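Local coordinates for protein plasma serine protease inhibitor (Homo sapiens, PDB 3DY0) that inhibits serine proteases in a heparin-dependent way, inactivating them irreversibly in body fluids and helping regulate haemostasis in plasma, at residues A19-S22 with N28-F31; A315-D320 with T324-A329. All coordinates share one frame; numbering follows the deposited sequence.

Contact 1: A19-S22 with N28-F31; sequences ALAS and NIFF
Ile29, which packs against Leu20 and Ala21, follows a polar grip at Asn28, whose OD1 holds two hydrogen bonds with the backbone of the bound peptide; between 19-22 and 28-31 themselves the contact is entirely apolar. Ile29 sends CG1 out beside its own backbone N, and in the conformer given the extended second torsion (chi2 176°) turns CD1 to Ala21. Its closeness to both CA and CB of Ala21 is doubtful, because Ile29 was modelled in two conformers. The other branch of Ile29, CG2, lies 4.3 Å from Leu20 CB. Leu20 uses one methyl on Phe31, two residues along the strand: Leu20 CD1 comes within 3.7 Å of Phe31 CD1, approaching the ring obliquely. This is an off-centre CH-pi contact, with Leu20 CD1 4.2 Å from the centroid of the Phe31 ring and 29° off its normal. Leu16 and Tyr17, one turn earlier, also touch that ring, and Tyr276 of strand 259-277 packs on both Leu20 and Ile29. Helix 12-23, helix A of the serpin fold, thus lies against strand 29-31, which corresponds to strand 6 of sheet B. Phe30 leaves the strand on the other side and packs on Ala315 and Val317 of strand 307-319, while an antiparallel ladder continues the sheet into the bound peptide, probably the C-terminal piece left by reactive-loop cleavage.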
loop_
_atom_site.group_PDB
_atom_site.type_symbol
_atom_site.label_atom_id
_atom_site.label_comp_id
_atom_site.label_asym_id
_atom_site.label_seq_id
_atom_site.Cartn_x
_atom_site.Cartn_y
_atom_site.Cartn_z
ATOM N N ALA A 19 -6.123 -11.170 -4.225
ATOM C CA ALA A 19 -6.713 -11.794 -3.043
ATOM C C ALA A 19 -7.726 -10.835 -2.416
ATOM O O ALA A 19 -8.827 -11.240 -2.025
ATOM C CB ALA A 19 -5.623 -12.142 -2.032
ATOM N N LEU A 20 -7.351 -9.562 -2.320
ATOM C CA LEU A 20 -8.236 -8.552 -1.751
ATOM C C LEU A 20 -9.474 -8.356 -2.624
ATOM O O LEU A 20 -10.597 -8.283 -2.119
ATOM C CB LEU A 20 -7.489 -7.222 -1.600
ATOM C CG LEU A 20 -6.325 -7.237 -0.608
ATOM C CD1 LEU A 20 -5.683 -5.850 -0.568
ATOM C CD2 LEU A 20 -6.832 -7.646 0.776
ATOM N N ALA A 21 -9.269 -8.283 -3.935
ATOM C CA ALA A 21 -10.370 -8.091 -4.874
ATOM C C ALA A 21 -11.358 -9.250 -4.820
ATOM O O ALA A 21 -12.575 -9.048 -4.859
ATOM C CB ALA A 21 -9.823 -7.941 -6.290
ATOM N N SER A 22 -10.829 -10.463 -4.734
ATOM C CA SER A 22 -11.668 -11.651 -4.679
ATOM C C SER A 22 -12.435 -11.742 -3.371
ATOM O O SER A 22 -13.552 -12.260 -3.335
ATOM C CB SER A 22 -10.819 -12.908 -4.864
ATOM O OG SER A 22 -10.344 -13.002 -6.196
ATOM N N ASN A 28 -14.463 -1.096 -3.486
ATOM C CA ASN A 28 -13.242 -0.334 -3.689
ATOM C C ASN A 28 -12.110 -1.096 -3.024
ATOM O O ASN A 28 -12.309 -1.768 -2.010
ATOM C CB ASN A 28 -13.322 1.050 -3.036
ATOM C CG ASN A 28 -14.309 1.968 -3.717
ATOM O OD1 ASN A 28 -14.496 1.908 -4.932
ATOM N ND2 ASN A 28 -14.935 2.843 -2.938
ATOM N N ILE A 29 -10.922 -0.980 -3.604
ATOM C CA ILE A 29 -9.727 -1.616 -3.073
ATOM C C ILE A 29 -8.666 -0.534 -3.023
ATOM O O ILE A 29 -8.553 0.266 -3.948
ATOM C CB ILE A 29 -9.187 -2.725 -3.999
ATOM C CG1 ILE A 29 -10.235 -3.816 -4.197
ATOM C CG2 ILE A 29 -7.912 -3.317 -3.405
ATOM C CD1 ILE A 29 -9.801 -4.883 -5.167
ATOM N N PHE A 30 -7.904 -0.487 -1.940
ATOM C CA PHE A 30 -6.832 0.495 -1.843
ATOM C C PHE A 30 -5.840 0.123 -0.763
ATOM O O PHE A 30 -6.209 -0.074 0.394
ATOM C CB PHE A 30 -7.363 1.909 -1.581
ATOM C CG PHE A 30 -6.333 2.979 -1.830
ATOM C CD1 PHE A 30 -5.938 3.285 -3.132
ATOM C CD2 PHE A 30 -5.700 3.619 -0.769
ATOM C CE1 PHE A 30 -4.916 4.212 -3.366
ATOM C CE2 PHE A 30 -4.679 4.547 -0.994
ATOM C CZ PHE A 30 -4.287 4.840 -2.297
ATOM N N PHE A 31 -4.574 0.010 -1.147
ATOM C CA PHE A 31 -3.538 -0.325 -0.180
ATOM C C PHE A 31 -2.183 0.159 -0.646
ATOM O O PHE A 31 -2.033 0.594 -1.789
ATOM C CB PHE A 31 -3.491 -1.844 0.083
ATOM C CG PHE A 31 -3.026 -2.675 -1.094
ATOM C CD1 PHE A 31 -3.896 -2.985 -2.137
ATOM C CD2 PHE A 31 -1.730 -3.190 -1.129
ATOM C CE1 PHE A 31 -3.490 -3.803 -3.196
ATOM C CE2 PHE A 31 -1.305 -4.016 -2.186
ATOM C CZ PHE A 31 -2.191 -4.323 -3.221
#

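Contact 2: A315-D320 with T324-A329; sequences AVVEVD and TRAAAA
Arg325 folds back on itself at two successive torsions (chi2 77°, chi3 56°), which swings its guanidinium across to Glu318 and on to Asp320. Glu318 stays extended beyond CG, bringing OE2 alongside, while Asp320 has its carboxylate tucked between its own backbone N and carbonyl carbon. Arg325 takes Glu318 side-on, through two long bonds to one oxygen: Arg325 NH1, at 3.2 Å, uses the anti lone pair of Glu318 OE2, and Arg325 NE, at 3.3 Å, comes on the same side but 26° out of the carboxylate plane. Asp320 is held end-on, with Arg325 NH2 to Asp320 OD1 at 3.1 Å and Arg325 NH1 to Asp320 OD2 at 2.7 Å, both nitrogens coming from above the carboxylate plane. Glu318 O sits over the middle of one guanidinium face.

The backbones carrying these groups form a regular antiparallel hairpin. Val316 with Ala327 and Glu318 with Arg325 are hydrogen-bonded pairs, with Val316 N to Ala327 O at 2.9 Å and Glu318 N to Arg325 O at 2.8 Å. The non-hydrogen-bonded pairs put Ala315, Val317, Val319, Thr324, Ala326 and Ala328 on the buried face. There Ala315 CB meets Ala328 CB at 3.6 Å, and Val317 CG2 meets Thr324 CG2 at 3.8 Å. Thr324 OG1 is hydrogen-bonded to Tyr223 OH.

Strand 323-335 is the N-terminal part of the cleaved reactive centre loop, inserted as in other cleaved serpins between 159-172 and 307-319; its alanine-rich start is the serpin hinge. Glu318 OE1 forms a salt bridge with Lys147, and Asp320 OD1 also bonds Ser322 OG and Gly323 N in the turn. With two carboxylates sharing one guanidinium, the network probably favours ionised Glu318 and Asp320 and fixes the rotation of Arg325 beside the turn.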
loop_
_atom_site.group_PDB
_atom_site.type_symbol
_atom_site.label_atom_id
_atom_site.label_comp_id
_atom_site.label_asym_id
_atom_site.label_seq_id
_atom_site.Cartn_x
_atom_site.Cartn_y
_atom_site.Cartn_z
ATOM N N ALA A 315 -5.455 2.234 4.497
ATOM C CA ALA A 315 -4.921 3.116 3.468
ATOM C C ALA A 315 -6.033 4.023 2.955
ATOM O O ALA A 315 -7.177 3.593 2.814
ATOM C CB ALA A 315 -4.351 2.289 2.327
ATOM N N VAL A 316 -5.693 5.278 2.678
ATOM C CA VAL A 316 -6.676 6.235 2.185
ATOM C C VAL A 316 -6.076 7.073 1.067
ATOM O O VAL A 316 -4.858 7.259 1.000
ATOM C CB VAL A 316 -7.162 7.204 3.308
ATOM C CG1 VAL A 316 -7.722 6.420 4.482
ATOM C CG2 VAL A 316 -6.018 8.102 3.757
ATOM N N VAL A 317 -6.935 7.560 0.179
ATOM C CA VAL A 317 -6.485 8.410 -0.914
ATOM C C VAL A 317 -7.540 9.455 -1.238
ATOM O O VAL A 317 -8.738 9.187 -1.152
ATOM C CB VAL A 317 -6.169 7.596 -2.200
ATOM C CG1 VAL A 317 -7.427 6.947 -2.748
ATOM C CG2 VAL A 317 -5.531 8.518 -3.246
ATOM N N GLU A 318 -7.075 10.652 -1.582
ATOM C CA GLU A 318 -7.941 11.759 -1.964
ATOM C C GLU A 318 -7.389 12.279 -3.281
ATOM O O GLU A 318 -6.211 12.623 -3.368
ATOM C CB GLU A 318 -7.884 12.888 -0.931
ATOM C CG GLU A 318 -8.253 12.475 0.478
ATOM C CD GLU A 318 -7.939 13.550 1.499
ATOM O OE1 GLU A 318 -8.186 13.319 2.701
ATOM O OE2 GLU A 318 -7.442 14.629 1.104
ATOM N N VAL A 319 -8.235 12.321 -4.302
ATOM C CA VAL A 319 -7.834 12.822 -5.611
ATOM C C VAL A 319 -8.754 13.976 -5.965
ATOM O O VAL A 319 -9.975 13.820 -5.961
ATOM C CB VAL A 319 -7.977 11.738 -6.704
ATOM C CG1 VAL A 319 -7.875 12.372 -8.093
ATOM C CG2 VAL A 319 -6.901 10.676 -6.520
ATOM N N ASP A 320 -8.176 15.139 -6.246
ATOM C CA ASP A 320 -8.986 16.283 -6.633
ATOM C C ASP A 320 -8.306 17.111 -7.714
ATOM O O ASP A 320 -7.326 16.674 -8.315
ATOM C CB ASP A 320 -9.353 17.152 -5.420
ATOM C CG ASP A 320 -8.146 17.665 -4.658
ATOM O OD1 ASP A 320 -7.035 17.724 -5.226
ATOM O OD2 ASP A 320 -8.326 18.032 -3.473
ATOM N N THR A 324 -3.064 14.973 -5.240
ATOM C CA THR A 324 -3.396 13.751 -4.519
ATOM C C THR A 324 -2.736 13.670 -3.149
ATOM O O THR A 324 -1.601 14.097 -2.969
ATOM C CB THR A 324 -2.937 12.503 -5.328
ATOM O OG1 THR A 324 -3.656 12.439 -6.564
ATOM C CG2 THR A 324 -3.162 11.212 -4.532
ATOM N N ARG A 325 -3.478 13.146 -2.181
ATOM C CA ARG A 325 -2.938 12.896 -0.851
ATOM C C ARG A 325 -3.253 11.426 -0.641
ATOM O O ARG A 325 -4.364 10.979 -0.934
ATOM C CB ARG A 325 -3.630 13.721 0.241
ATOM C CG ARG A 325 -3.104 15.136 0.395
ATOM C CD ARG A 325 -3.635 16.021 -0.705
ATOM N NE ARG A 325 -5.093 15.989 -0.714
ATOM C CZ ARG A 325 -5.846 16.450 -1.703
ATOM N NH1 ARG A 325 -7.167 16.372 -1.616
ATOM N NH2 ARG A 325 -5.279 16.983 -2.779
ATOM N N ALA A 326 -2.268 10.670 -0.174
ATOM C CA ALA A 326 -2.461 9.248 0.079
ATOM C C ALA A 326 -1.635 8.868 1.291
ATOM O O ALA A 326 -0.544 9.396 1.508
ATOM C CB ALA A 326 -2.031 8.418 -1.130
ATOM N N ALA A 327 -2.153 7.945 2.085
ATOM C CA ALA A 327 -1.427 7.523 3.267
ATOM C C ALA A 327 -1.850 6.126 3.645
ATOM O O ALA A 327 -2.903 5.656 3.238
ATOM C CB ALA A 327 -1.705 8.474 4.419
ATOM N N ALA A 328 -1.012 5.461 4.427
ATOM C CA ALA A 328 -1.321 4.117 4.872
ATOM C C ALA A 328 -0.435 3.748 6.048
ATOM O O ALA A 328 0.596 4.377 6.293
ATOM C CB ALA A 328 -1.110 3.117 3.730
ATOM N N ALA A 329 -0.858 2.730 6.784
ATOM C CA ALA A 329 -0.080 2.244 7.905
ATOM C C ALA A 329 -0.387 0.767 8.057
ATOM O O ALA A 329 -1.488 0.311 7.729
ATOM C CB ALA A 329 -0.437 3.000 9.189
#

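Both contacts are largely buried and lie at similar depth, with centres about 15 Å apart, but they join different elements. Contact 1 sets a helix against a short strand that pairs with a strand of the bound peptide, and relies on hydrocarbon alone; contact 2 is strand to strand within the main sheet, tied by backbone bonds and, on its more exposed face, by charge. They meet through Phe30 and Phe31: Phe30 packs tightly on Val317, and Phe31 CA lies 3.7 Å from Ala315 CB. The face of strand 307-319 with Ala315 and Val317 therefore rests on strand 29-31, while Ala326 and Ala328 of the inserted strand pack on the bound peptide.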